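Local coordinates for carboxyltransferase domain-containing protein (Pyrococcus horikoshii, PDB 2PHC) that is of unknown function but probably binds ATP and acts as a hydrolase, at residues A135-M140 with V206-I211; E101-Y106 with R180-I185; H28-A33 with K71-R76. All blocks are in the same frame, centred on the assembly; numbering follows the deposited sequence.

Interaction 1 of 3, residues A135-M140 with V206-I211; sequences AYLGGM and VKFVPI
The backbone of Val206 is hydrogen-bonded to that of Tyr123, but no polar bond joins Val206 or Phe208 to Leu137: what meets across this contact is hydrocarbon alone. The two strands, 134-138 and 205-211, are second neighbours in the seven-stranded mixed sheet, consistent with the cyclophilin-like fold of the family, and strand 123-129 runs between them. Both Leu137 and Val206 rest on Val125 of that middle strand, and the main chains stay well apart, with the CA atoms of Leu137 and Val206 8.5 Å from each other. The gap is bridged mainly by Leu137 and Phe208, whose side chains approach from opposite directions.

Leu137 does most of the reaching. Its CG stands beside the backbone N, and CD1 then extends straight on, anti to CA (chi2 175°), to the far end of the Phe208 ring. There CD1 lies 3.4 Å from CZ of Phe208, a close carbon-carbon approach, and 3.7 Å from CE2 of the same ring, meeting it obliquely. The other branch is looser: CD2 of Leu137 comes only to 4.4 Å from CG2 of Val206. All three residues are buried. Trp170 of strand 167-171 touches both Leu137 and Phe208, and the rings of His118 and Tyr123 also meet Phe208, so Leu137 and Phe208 lie in a cluster with these three aromatic residues. Val206 and Phe208 project to the same side of their strand, and CG1 of Val206 sits 3.9 Å above the plane of the Phe208 ring, displaced toward its rim.

Interaction 2 of 3, residues E101-Y106 with R180-I185; sequences EFVAQY and RIIGRI
This is a cation-pi stack, backed by a small apolar patch, between Phe102 and Val103 of helix 100-107 and Arg180 and Ile182 of strand 180-184, on the outer flank of the domain formed by the mixed sheet, which is consistent with a cyclophilin-like fold. The short segments cross at -114°, their axes 8.8 Å apart at the closest point, so the helix lies athwart the strand near the strand's beginning.

The guanidinium of Arg180 lies flat over one face of the Phe102 ring, the two planes only 6° apart and their centres 3.9 Å from each other. NH1 of Arg180 stands above the middle of the ring, while NH2 comes to 3.6 Å from CZ of Phe102 at the ring's far end. A bend in the arginine chain at chi2 (-66°) sets up this overlap by turning the outer half of the side chain across to the ring. NE of Arg180 is hydrogen-bonded to the carbonyl O of Pro147, which probably limits the rotation of the flat group while its face stays against the phenylalanine. With a leucine in place of Phe102 the flat aromatic face would be gone, and the guanidinium would probably lose its cation-pi partner and be freer to tilt about its bond to Pro147.

One residue on, at Val103, the contact turns apolar and buried. One methyl, CG2 of Val103, reaches both strand residues: it is 3.8 Å from CB of Arg180 and 3.7 Å from CG2 of Ile182, whose side chain crosses that of Val103 at about a right angle. Val103 also packs on Val114 of helix 111-119 and Ile163 of strand 160-164, and Ile182 touches His118 of that helix and Tyr92 of strand 85-92.

Interaction 3 of 3, residues H28-A33 with K71-R76; sequences HSLAKA and KRISAR
Ile73 and Ala33 form the closely packed half of this helix-helix contact, whereas Leu30 meets Ile73 and Ser74 at longer range. With CG1 anti to the backbone N (chi1 -162°), the long arm of Ile73 is carried across to Ala33. CD1 of Ile73 comes to 3.7 Å from the carbonyl O of Ala33, a van der Waals contact with the peptide itself, and CG1 of Ile73 packs 4.1 Å from CB of Ala33. The small methyl of the alanine probably allows the isoleucine to come in against the main chain. Ile34 and Glu37, further along the same helix as Ala33, also touch Ile73.

Helices 21-37 and 63-82 belong to the N-terminal alpha+beta part of the chain, where each follows a pair of strands of the four-stranded antiparallel sheet in a beta-beta-alpha-beta-beta-alpha order. The short segments cross at 122° with their axes 10.1 Å apart, a wide spacing bridged by a few side chains and one carbonyl. Helix 21-37 is seated on the sheet through Leu30 and Ala31, both against Leu52 of strand 51-56.

On the looser half Leu30 is buried, yet its CD1 is 4.2 Å from OG of Ser74 and 4.5 Å from CG2 of Ile73, which is the shorter branch of the isoleucine. The serine hydroxyl is hydrogen-bonded to the carbonyl O of Leu70 in its own helix; against Leu30 it makes only a van der Waals contact. The solvent side is a separate matter, on helix 63-82 next to Ile73: Arg76 is exposed, its side chain folded back so that CA of Ile73 lies 4.1 Å above the plane of its guanidinium, over the centre, and the residue touches Glu37 of the facing helix.

In the fold
Interactions 1 and 2 both reach the same mixed sheet, the first through two of its strands, the second through one strand and a helix; interaction 3 belongs to the separate four-stranded sheet and its helices. Interaction 1 is the core contact, its centre about 6 Å from the centre of the chain, and wholly apolar. Interactions 2 and 3 have their centres about 18 Å from it, on opposite sides, and both are only partly buried. Strand 205-211 is the next strand after 180-184, and His118 touches a residue of each. Interaction 2 adds a charge lying on an aromatic face, whereas interaction 3, also peripheral, relies on aliphatic packing between two helices.

Interaction 1 of 3, residues A135-M140 with V206-I211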
ATOM      1  N   ALA A 135      14.825   1.408  -0.750  1.00 23.89           N
ATOM      2  CA  ALA A 135      13.569   1.791  -0.121  1.00 20.87           C
ATOM      3  C   ALA A 135      12.904   0.617   0.559  1.00 21.47           C
ATOM      4  O   ALA A 135      12.746  -0.455  -0.009  1.00 19.80           O
ATOM      5  CB  ALA A 135      12.657   2.347  -1.125  1.00 23.06           C
ATOM      6  N   TYR A 136      12.474   0.845   1.785  1.00 20.67           N
ATOM      7  CA  TYR A 136      12.048  -0.219   2.642  1.00 21.49           C
ATOM      8  C   TYR A 136      10.630   0.098   2.836  1.00 21.65           C
ATOM      9  O   TYR A 136      10.313   1.267   3.096  1.00 23.06           O
ATOM     10  CB  TYR A 136      12.718  -0.109   3.983  1.00 20.67           C
ATOM     11  CG  TYR A 136      14.170  -0.434   4.013  1.00 24.53           C
ATOM     12  CD1 TYR A 136      14.622  -1.703   4.477  1.00 25.93           C
ATOM     13  CD2 TYR A 136      15.098   0.544   3.744  1.00 27.62           C
ATOM     14  CE1 TYR A 136      15.958  -1.972   4.588  1.00 28.61           C
ATOM     15  CE2 TYR A 136      16.416   0.293   3.874  1.00 31.92           C
ATOM     16  CZ  TYR A 136      16.845  -0.994   4.282  1.00 33.70           C
ATOM     17  OH  TYR A 136      18.211  -1.229   4.391  1.00 41.94           O
ATOM     18  N   LEU A 137       9.774  -0.911   2.735  1.00 21.60           N
ATOM     19  CA  LEU A 137       8.301  -0.690   2.611  1.00 22.22           C
ATOM     20  C   LEU A 137       7.610  -1.580   3.607  1.00 22.88           C
ATOM     21  O   LEU A 137       8.240  -2.509   4.113  1.00 25.41           O
ATOM     22  CB  LEU A 137       7.697  -0.970   1.227  1.00 20.16           C
ATOM     23  CG  LEU A 137       8.249  -0.306   0.008  1.00 21.74           C
ATOM     24  CD1 LEU A 137       7.505  -0.898  -1.177  1.00 27.60           C
ATOM     25  CD2 LEU A 137       8.319   1.249  -0.048  1.00 25.81           C
ATOM     26  N   GLY A 138       6.379  -1.198   4.001  1.00 22.09           N
ATOM     27  CA  GLY A 138       5.641  -1.864   4.994  1.00 18.29           C
ATOM     28  C   GLY A 138       4.342  -2.124   4.307  1.00 18.08           C
ATOM     29  O   GLY A 138       3.957  -1.428   3.399  1.00 18.32           O
ATOM     30  N   GLY A 139       3.648  -3.158   4.737  1.00 19.61           N
ATOM     31  CA  GLY A 139       2.297  -3.329   4.206  1.00 21.43           C
ATOM     32  C   GLY A 139       2.137  -4.589   3.339  1.00 22.27           C
ATOM     33  O   GLY A 139       1.081  -4.872   2.942  1.00 22.87           O
ATOM     34  N   MET A 140       3.205  -5.350   3.081  1.00 21.49           N
ATOM     35  CA  MET A 140       3.141  -6.523   2.198  1.00 21.21           C
ATOM     36  C   MET A 140       2.175  -7.571   2.688  1.00 21.77           C
ATOM     37  O   MET A 140       2.277  -8.045   3.847  1.00 22.30           O
ATOM     38  CB  MET A 140       4.562  -7.222   2.069  1.00 18.14           C
ATOM     39  CG  MET A 140       4.650  -8.218   0.802  1.00 15.75           C
ATOM     40  SD  MET A 140       6.212  -8.935   0.543  1.00  5.74           S
ATOM     41  CE  MET A 140       6.284  -9.939   1.812  1.00  5.34           C
ATOM     42  N   VAL A 206       3.023   3.799  -1.774  1.00 23.56           N
ATOM     43  CA  VAL A 206       3.459   3.402  -3.097  1.00 22.37           C
ATOM     44  C   VAL A 206       2.473   2.407  -3.692  1.00 22.02           C
ATOM     45  O   VAL A 206       2.053   1.508  -3.024  1.00 20.86           O
ATOM     46  CB  VAL A 206       4.917   2.793  -3.118  1.00 22.20           C
ATOM     47  CG1 VAL A 206       5.137   2.115  -4.484  1.00 23.31           C
ATOM     48  CG2 VAL A 206       6.085   3.882  -2.823  1.00 17.51           C
ATOM     49  N   LYS A 207       2.193   2.557  -4.971  1.00 22.33           N
ATOM     50  CA  LYS A 207       1.348   1.634  -5.633  1.00 24.19           C
ATOM     51  C   LYS A 207       2.225   1.056  -6.757  1.00 24.31           C
ATOM     52  O   LYS A 207       2.685   1.804  -7.607  1.00 23.29           O
ATOM     53  CB  LYS A 207       0.080   2.369  -6.222  1.00 24.20           C
ATOM     54  CG  LYS A 207      -0.991   1.396  -6.891  1.00 26.15           C
ATOM     55  CD  LYS A 207      -1.292   0.132  -6.051  1.00 29.09           C
ATOM     56  CE  LYS A 207      -2.534  -0.791  -6.541  1.00 34.17           C
ATOM     57  NZ  LYS A 207      -2.317  -1.289  -7.965  1.00 35.15           N
ATOM     58  N   PHE A 208       2.511  -0.251  -6.714  1.00 25.60           N
ATOM     59  CA  PHE A 208       3.220  -0.899  -7.819  1.00 27.13           C
ATOM     60  C   PHE A 208       2.255  -1.194  -8.929  1.00 28.47           C
ATOM     61  O   PHE A 208       1.120  -1.546  -8.678  1.00 27.93           O
ATOM     62  CB  PHE A 208       3.984  -2.147  -7.432  1.00 25.22           C
ATOM     63  CG  PHE A 208       5.074  -1.902  -6.410  1.00 23.87           C
ATOM     64  CD1 PHE A 208       6.189  -1.180  -6.720  1.00 22.88           C
ATOM     65  CD2 PHE A 208       4.986  -2.455  -5.159  1.00 21.62           C
ATOM     66  CE1 PHE A 208       7.194  -1.003  -5.756  1.00 17.77           C
ATOM     67  CE2 PHE A 208       5.967  -2.275  -4.200  1.00 18.83           C
ATOM     68  CZ  PHE A 208       7.057  -1.566  -4.529  1.00 20.31           C
ATOM     69  N   VAL A 209       2.739  -0.982 -10.154  1.00 30.74           N
ATOM     70  CA  VAL A 209       1.917  -1.052 -11.361  1.00 33.96           C
ATOM     71  C   VAL A 209       2.601  -1.998 -12.342  1.00 34.80           C
ATOM     72  O   VAL A 209       3.594  -1.586 -12.970  1.00 35.11           O
ATOM     73  CB  VAL A 209       1.781   0.371 -12.064  1.00 34.07           C
ATOM     74  CG1 VAL A 209       0.886   0.253 -13.374  1.00 36.15           C
ATOM     75  CG2 VAL A 209       1.220   1.437 -11.113  1.00 32.66           C
ATOM     76  N   PRO A 210       2.117  -3.263 -12.465  1.00 36.31           N
ATOM     77  CA  PRO A 210       2.719  -4.193 -13.416  1.00 37.17           C
ATOM     78  C   PRO A 210       2.713  -3.607 -14.827  1.00 39.57           C
ATOM     79  O   PRO A 210       1.712  -3.097 -15.247  1.00 39.72           O
ATOM     80  CB  PRO A 210       1.762  -5.362 -13.363  1.00 38.25           C
ATOM     81  CG  PRO A 210       1.080  -5.281 -12.082  1.00 35.43           C
ATOM     82  CD  PRO A 210       0.935  -3.867 -11.799  1.00 35.98           C
ATOM     83  N   ILE A 211       3.858  -3.591 -15.501  1.00 43.07           N
ATOM     84  CA  ILE A 211       4.030  -3.201 -16.914  1.00 45.09           C
ATOM     85  C   ILE A 211       4.682  -4.402 -17.646  1.00 47.49           C
ATOM     86  O   ILE A 211       5.182  -5.327 -16.986  1.00 46.96           O
ATOM     87  CB  ILE A 211       4.911  -1.891 -17.116  1.00 45.14           C
ATOM     88  CG1 ILE A 211       6.345  -2.065 -16.586  1.00 43.89           C
ATOM     89  CG2 ILE A 211       4.226  -0.660 -16.558  1.00 44.90           C
ATOM     90  CD1 ILE A 211       7.287  -0.893 -16.852  1.00 39.62           C
TER

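Interaction 2 of 3, residues E101-Y106 with R180-I185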
ATOM      1  N   GLU A 101       9.525 -17.385  -9.392  1.00 31.54           N
ATOM      2  CA  GLU A 101       8.992 -18.730  -9.440  1.00 30.58           C
ATOM      3  C   GLU A 101       9.175 -19.403  -8.132  1.00 28.56           C
ATOM      4  O   GLU A 101       8.291 -20.141  -7.695  1.00 30.70           O
ATOM      5  CB  GLU A 101       9.589 -19.545 -10.652  1.00 33.88           C
ATOM      6  CG  GLU A 101       9.253 -18.931 -12.084  1.00 38.19           C
ATOM      7  CD  GLU A 101      10.386 -17.958 -12.626  1.00 50.55           C
ATOM      8  OE1 GLU A 101      11.306 -17.496 -11.866  1.00 49.16           O
ATOM      9  OE2 GLU A 101      10.348 -17.650 -13.841  1.00 54.67           O
ATOM     10  N   PHE A 102      10.312 -19.187  -7.470  1.00 26.84           N
ATOM     11  CA  PHE A 102      10.531 -19.797  -6.134  1.00 25.02           C
ATOM     12  C   PHE A 102       9.598 -19.153  -5.091  1.00 25.74           C
ATOM     13  O   PHE A 102       9.159 -19.803  -4.084  1.00 26.49           O
ATOM     14  CB  PHE A 102      12.001 -19.619  -5.743  1.00 24.77           C
ATOM     15  CG  PHE A 102      12.304 -20.009  -4.320  1.00 27.61           C
ATOM     16  CD1 PHE A 102      12.957 -21.224  -4.020  1.00 19.92           C
ATOM     17  CD2 PHE A 102      11.961 -19.149  -3.250  1.00 21.13           C
ATOM     18  CE1 PHE A 102      13.210 -21.570  -2.730  1.00 21.56           C
ATOM     19  CE2 PHE A 102      12.175 -19.554  -1.945  1.00 18.27           C
ATOM     20  CZ  PHE A 102      12.826 -20.727  -1.670  1.00 21.69           C
ATOM     21  N   VAL A 103       9.307 -17.862  -5.274  1.00 26.56           N
ATOM     22  CA  VAL A 103       8.416 -17.135  -4.301  1.00 25.04           C
ATOM     23  C   VAL A 103       7.032 -17.753  -4.331  1.00 24.96           C
ATOM     24  O   VAL A 103       6.494 -18.055  -3.305  1.00 24.31           O
ATOM     25  CB  VAL A 103       8.246 -15.614  -4.580  1.00 23.08           C
ATOM     26  CG1 VAL A 103       7.115 -15.051  -3.653  1.00 22.09           C
ATOM     27  CG2 VAL A 103       9.567 -14.887  -4.385  1.00 20.84           C
ATOM     28  N   ALA A 104       6.513 -17.900  -5.556  1.00 27.71           N
ATOM     29  CA  ALA A 104       5.269 -18.606  -5.875  1.00 28.79           C
ATOM     30  C   ALA A 104       5.295 -19.977  -5.256  1.00 29.44           C
ATOM     31  O   ALA A 104       4.541 -20.334  -4.374  1.00 31.11           O
ATOM     32  CB  ALA A 104       5.207 -18.711  -7.379  1.00 29.51           C
ATOM     33  N   GLN A 105       6.261 -20.748  -5.651  1.00 31.56           N
ATOM     34  CA  GLN A 105       6.292 -22.139  -5.246  1.00 31.49           C
ATOM     35  C   GLN A 105       6.451 -22.296  -3.786  1.00 30.56           C
ATOM     36  O   GLN A 105       5.786 -23.155  -3.218  1.00 32.70           O
ATOM     37  CB  GLN A 105       7.415 -22.830  -6.051  1.00 32.87           C
ATOM     38  CG  GLN A 105       7.867 -24.191  -5.507  1.00 38.65           C
ATOM     39  CD  GLN A 105       8.264 -25.128  -6.630  1.00 43.11           C
ATOM     40  OE1 GLN A 105       8.868 -24.678  -7.660  1.00 40.36           O
ATOM     41  NE2 GLN A 105       7.894 -26.453  -6.470  1.00 40.30           N
ATOM     42  N   TYR A 106       7.328 -21.510  -3.123  1.00 29.41           N
ATOM     43  CA  TYR A 106       7.485 -21.570  -1.612  1.00 27.04           C
ATOM     44  C   TYR A 106       6.147 -21.246  -0.925  1.00 27.40           C
ATOM     45  O   TYR A 106       5.881 -21.625   0.176  1.00 26.96           O
ATOM     46  CB  TYR A 106       8.610 -20.573  -1.190  1.00 27.23           C
ATOM     47  CG  TYR A 106       9.030 -20.554   0.269  1.00 24.59           C
ATOM     48  CD1 TYR A 106      10.148 -21.249   0.662  1.00 27.81           C
ATOM     49  CD2 TYR A 106       8.344 -19.801   1.261  1.00 23.57           C
ATOM     50  CE1 TYR A 106      10.576 -21.267   1.998  1.00 26.51           C
ATOM     51  CE2 TYR A 106       8.822 -19.781   2.639  1.00 24.86           C
ATOM     52  CZ  TYR A 106       9.926 -20.537   2.951  1.00 26.46           C
ATOM     53  OH  TYR A 106      10.436 -20.661   4.219  1.00 30.27           O
ATOM     54  N   ARG A 180      14.727 -11.882  -2.508  1.00 25.51           N
ATOM     55  CA  ARG A 180      14.153 -12.598  -3.659  1.00 25.34           C
ATOM     56  C   ARG A 180      13.675 -11.597  -4.617  1.00 25.32           C
ATOM     57  O   ARG A 180      12.707 -10.915  -4.319  1.00 26.04           O
ATOM     58  CB  ARG A 180      12.999 -13.561  -3.267  1.00 24.10           C
ATOM     59  CG  ARG A 180      13.463 -14.682  -2.366  1.00 24.54           C
ATOM     60  CD  ARG A 180      14.467 -15.750  -2.965  1.00 20.05           C
ATOM     61  NE  ARG A 180      14.856 -16.682  -1.868  1.00 24.80           N
ATOM     62  CZ  ARG A 180      15.427 -17.885  -2.063  1.00 27.32           C
ATOM     63  NH1 ARG A 180      15.678 -18.341  -3.311  1.00 21.37           N
ATOM     64  NH2 ARG A 180      15.699 -18.640  -1.031  1.00 21.63           N
ATOM     65  N   ILE A 181      14.325 -11.511  -5.772  1.00 25.31           N
ATOM     66  CA  ILE A 181      13.968 -10.510  -6.783  1.00 26.57           C
ATOM     67  C   ILE A 181      12.863 -10.957  -7.750  1.00 27.58           C
ATOM     68  O   ILE A 181      13.053 -11.947  -8.471  1.00 30.18           O
ATOM     69  CB  ILE A 181      15.176 -10.052  -7.565  1.00 24.31           C
ATOM     70  CG1 ILE A 181      16.373  -9.712  -6.626  1.00 26.86           C
ATOM     71  CG2 ILE A 181      14.788  -8.969  -8.498  1.00 26.83           C
ATOM     72  CD1 ILE A 181      16.100  -8.531  -5.511  1.00 21.30           C
ATOM     73  N   ILE A 182      11.756 -10.191  -7.797  1.00 26.17           N
ATOM     74  CA  ILE A 182      10.477 -10.540  -8.479  1.00 24.30           C
ATOM     75  C   ILE A 182      10.138  -9.586  -9.647  1.00 24.27           C
ATOM     76  O   ILE A 182       9.210  -9.807 -10.390  1.00 24.74           O
ATOM     77  CB  ILE A 182       9.270 -10.670  -7.449  1.00 24.44           C
ATOM     78  CG1 ILE A 182       8.832  -9.302  -6.829  1.00 22.96           C
ATOM     79  CG2 ILE A 182       9.583 -11.687  -6.317  1.00 21.72           C
ATOM     80  CD1 ILE A 182       7.405  -9.381  -6.129  1.00 14.58           C
ATOM     81  N   GLY A 183      10.929  -8.553  -9.870  1.00 23.39           N
ATOM     82  CA  GLY A 183      10.487  -7.541 -10.800  1.00 23.34           C
ATOM     83  C   GLY A 183      11.526  -6.470 -10.819  1.00 24.66           C
ATOM     84  O   GLY A 183      12.400  -6.481  -9.943  1.00 25.37           O
ATOM     85  N   ARG A 184      11.455  -5.552 -11.786  1.00 23.30           N
ATOM     86  CA  ARG A 184      12.374  -4.449 -11.804  1.00 23.80           C
ATOM     87  C   ARG A 184      11.588  -3.226 -12.215  1.00 24.84           C
ATOM     88  O   ARG A 184      10.686  -3.325 -13.037  1.00 24.45           O
ATOM     89  CB  ARG A 184      13.434  -4.693 -12.852  1.00 24.31           C
ATOM     90  CG  ARG A 184      14.539  -3.790 -12.823  1.00 26.58           C
ATOM     91  CD  ARG A 184      15.728  -4.399 -13.659  1.00 35.06           C
ATOM     92  NE  ARG A 184      16.686  -3.315 -13.899  1.00 41.38           N
ATOM     93  CZ  ARG A 184      17.643  -3.299 -14.841  1.00 46.37           C
ATOM     94  NH1 ARG A 184      17.802  -4.344 -15.666  1.00 44.11           N
ATOM     95  NH2 ARG A 184      18.460  -2.239 -14.927  1.00 43.29           N
ATOM     96  N   ILE A 185      11.979  -2.084 -11.632  1.00 24.61           N
ATOM     97  CA  ILE A 185      11.471  -0.781 -11.904  1.00 25.96           C
ATOM     98  C   ILE A 185      12.375  -0.068 -12.936  1.00 28.33           C
ATOM     99  O   ILE A 185      13.584  -0.042 -12.757  1.00 29.52           O
ATOM    100  CB  ILE A 185      11.460   0.100 -10.544  1.00 24.55           C
ATOM    101  CG1 ILE A 185      10.518  -0.480  -9.464  1.00 24.55           C
ATOM    102  CG2 ILE A 185      11.147   1.483 -10.828  1.00 22.10           C
ATOM    103  CD1 ILE A 185      10.902  -0.088  -7.962  1.00 21.03           C
TER

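Interaction 3 of 3, residues H28-A33 with K71-R76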
ATOM      1  N   HIS A  28      -9.182   3.498  10.675  1.00 19.44           N
ATOM      2  CA  HIS A  28      -8.642   4.344  11.724  1.00 19.45           C
ATOM      3  C   HIS A  28      -8.460   5.840  11.258  1.00 19.26           C
ATOM      4  O   HIS A  28      -8.815   6.737  11.967  1.00 20.44           O
ATOM      5  CB  HIS A  28      -7.328   3.770  12.219  1.00 17.99           C
ATOM      6  CG  HIS A  28      -6.682   4.585  13.281  1.00 20.05           C
ATOM      7  ND1 HIS A  28      -5.377   5.054  13.165  1.00 24.87           N
ATOM      8  CD2 HIS A  28      -7.116   4.960  14.507  1.00 12.74           C
ATOM      9  CE1 HIS A  28      -5.069   5.731  14.259  1.00 18.86           C
ATOM     10  NE2 HIS A  28      -6.116   5.710  15.075  1.00 17.89           N
ATOM     11  N   SER A  29      -7.925   6.065  10.081  1.00 19.19           N
ATOM     12  CA  SER A  29      -7.717   7.402   9.520  1.00 21.30           C
ATOM     13  C   SER A  29      -9.034   8.125   9.287  1.00 21.38           C
ATOM     14  O   SER A  29      -9.102   9.287   9.497  1.00 24.05           O
ATOM     15  CB  SER A  29      -7.027   7.262   8.157  1.00 21.02           C
ATOM     16  OG  SER A  29      -5.788   6.713   8.322  1.00 25.67           O
ATOM     17  N   LEU A  30     -10.052   7.415   8.855  1.00 21.44           N
ATOM     18  CA  LEU A  30     -11.344   7.938   8.659  1.00 24.02           C
ATOM     19  C   LEU A  30     -11.970   8.316   9.981  1.00 26.26           C
ATOM     20  O   LEU A  30     -12.604   9.377  10.051  1.00 26.51           O
ATOM     21  CB  LEU A  30     -12.195   6.915   7.911  1.00 22.47           C
ATOM     22  CG  LEU A  30     -13.663   7.175   7.587  1.00 30.26           C
ATOM     23  CD1 LEU A  30     -14.065   8.558   7.021  1.00 27.79           C
ATOM     24  CD2 LEU A  30     -14.192   6.066   6.706  1.00 31.61           C
ATOM     25  N   ALA A  31     -11.811   7.503  11.005  1.00 20.00           N
ATOM     26  CA  ALA A  31     -12.366   7.814  12.277  1.00 20.00           C
ATOM     27  C   ALA A  31     -11.724   9.019  12.838  1.00 20.00           C
ATOM     28  O   ALA A  31     -12.375   9.886  13.291  1.00 25.83           O
ATOM     29  CB  ALA A  31     -12.239   6.707  13.211  1.00 20.00           C
ATOM     30  N   LYS A  32     -10.423   9.049  12.776  1.00 24.43           N
ATOM     31  CA  LYS A  32      -9.691  10.253  12.965  1.00 26.24           C
ATOM     32  C   LYS A  32     -10.123  11.505  12.178  1.00 25.37           C
ATOM     33  O   LYS A  32      -9.997  12.557  12.689  1.00 25.85           O
ATOM     34  CB  LYS A  32      -8.183  10.027  13.005  1.00 25.23           C
ATOM     35  CG  LYS A  32      -7.692   9.202  14.184  1.00 28.46           C
ATOM     36  CD  LYS A  32      -7.158   9.990  15.340  1.00 34.13           C
ATOM     37  CE  LYS A  32      -7.197   9.237  16.620  1.00 34.92           C
ATOM     38  NZ  LYS A  32      -6.270   9.703  17.637  1.00 36.57           N
ATOM     39  N   ALA A  33     -10.657  11.368  10.964  1.00 25.75           N
ATOM     40  CA  ALA A  33     -10.875  12.510  10.048  1.00 26.21           C
ATOM     41  C   ALA A  33     -12.174  13.035  10.619  1.00 27.48           C
ATOM     42  O   ALA A  33     -12.382  14.257  10.799  1.00 30.15           O
ATOM     43  CB  ALA A  33     -11.089  12.031   8.578  1.00 25.58           C
ATOM     44  N   LYS A  71     -20.344  10.684   3.173  1.00 30.40           N
ATOM     45  CA  LYS A  71     -19.947  10.482   1.807  1.00 29.27           C
ATOM     46  C   LYS A  71     -18.823  11.488   1.476  1.00 27.97           C
ATOM     47  O   LYS A  71     -17.930  11.166   0.715  1.00 27.43           O
ATOM     48  CB  LYS A  71     -21.155  10.633   0.877  1.00 30.97           C
ATOM     49  CG  LYS A  71     -21.813   9.353   0.476  1.00 32.05           C
ATOM     50  CD  LYS A  71     -23.247   9.620   0.040  1.00 37.97           C
ATOM     51  CE  LYS A  71     -24.035   8.261  -0.033  1.00 44.36           C
ATOM     52  NZ  LYS A  71     -25.346   8.280  -0.779  1.00 45.39           N
ATOM     53  N   ARG A  72     -18.860  12.666   2.117  1.00 27.95           N
ATOM     54  CA  ARG A  72     -18.007  13.822   1.770  1.00 28.46           C
ATOM     55  C   ARG A  72     -16.679  13.730   2.497  1.00 26.99           C
ATOM     56  O   ARG A  72     -15.626  13.913   1.927  1.00 25.95           O
ATOM     57  CB  ARG A  72     -18.738  15.124   2.092  1.00 28.51           C
ATOM     58  CG  ARG A  72     -20.152  15.104   1.312  1.00 30.27           C
ATOM     59  CD  ARG A  72     -20.997  16.276   1.495  1.00 32.41           C
ATOM     60  NE  ARG A  72     -21.049  16.763   2.876  1.00 44.04           N
ATOM     61  CZ  ARG A  72     -21.992  17.595   3.336  1.00 43.26           C
ATOM     62  NH1 ARG A  72     -22.948  18.037   2.503  1.00 44.39           N
ATOM     63  NH2 ARG A  72     -21.949  17.995   4.603  1.00 40.82           N
ATOM     64  N   ILE A  73     -16.754  13.418   3.763  1.00 26.59           N
ATOM     65  CA  ILE A  73     -15.550  13.111   4.511  1.00 26.31           C
ATOM     66  C   ILE A  73     -14.770  11.857   3.958  1.00 25.69           C
ATOM     67  O   ILE A  73     -13.605  11.938   3.853  1.00 25.43           O
ATOM     68  CB  ILE A  73     -15.871  13.229   6.048  1.00 28.65           C
ATOM     69  CG1 ILE A  73     -14.597  13.357   6.897  1.00 29.01           C
ATOM     70  CG2 ILE A  73     -16.731  12.116   6.530  1.00 29.10           C
ATOM     71  CD1 ILE A  73     -14.871  14.110   8.088  1.00 31.44           C
ATOM     72  N   SER A  74     -15.429  10.815   3.414  1.00 25.48           N
ATOM     73  CA  SER A  74     -14.740   9.711   2.773  1.00 26.57           C
ATOM     74  C   SER A  74     -14.046   9.971   1.418  1.00 26.37           C
ATOM     75  O   SER A  74     -13.016   9.311   1.071  1.00 25.05           O
ATOM     76  CB  SER A  74     -15.728   8.560   2.579  1.00 27.34           C
ATOM     77  OG  SER A  74     -16.616   8.537   3.662  1.00 31.35           O
ATOM     78  N   ALA A  75     -14.673  10.874   0.633  1.00 24.69           N
ATOM     79  CA  ALA A  75     -14.122  11.457  -0.576  1.00 22.66           C
ATOM     80  C   ALA A  75     -12.846  12.197  -0.398  1.00 20.95           C
ATOM     81  O   ALA A  75     -11.973  12.047  -1.206  1.00 20.70           O
ATOM     82  CB  ALA A  75     -15.207  12.409  -1.293  1.00 23.85           C
ATOM     83  N   ARG A  76     -12.782  13.013   0.646  1.00 21.82           N
ATOM     84  CA  ARG A  76     -11.653  13.766   1.081  1.00 21.91           C
ATOM     85  C   ARG A  76     -10.491  12.975   1.722  1.00 23.92           C
ATOM     86  O   ARG A  76      -9.346  13.440   1.661  1.00 23.77           O
ATOM     87  CB  ARG A  76     -12.164  14.752   2.172  1.00 24.00           C
ATOM     88  CG  ARG A  76     -13.110  15.950   1.566  1.00 30.40           C
ATOM     89  CD  ARG A  76     -13.207  17.245   2.459  1.00 36.77           C
ATOM     90  NE  ARG A  76     -14.478  17.275   3.202  1.00 44.00           N
ATOM     91  CZ  ARG A  76     -14.663  17.232   4.532  1.00 45.11           C
ATOM     92  NH1 ARG A  76     -13.608  17.203   5.366  1.00 43.94           N
ATOM     93  NH2 ARG A  76     -15.929  17.217   5.008  1.00 44.59           N
TER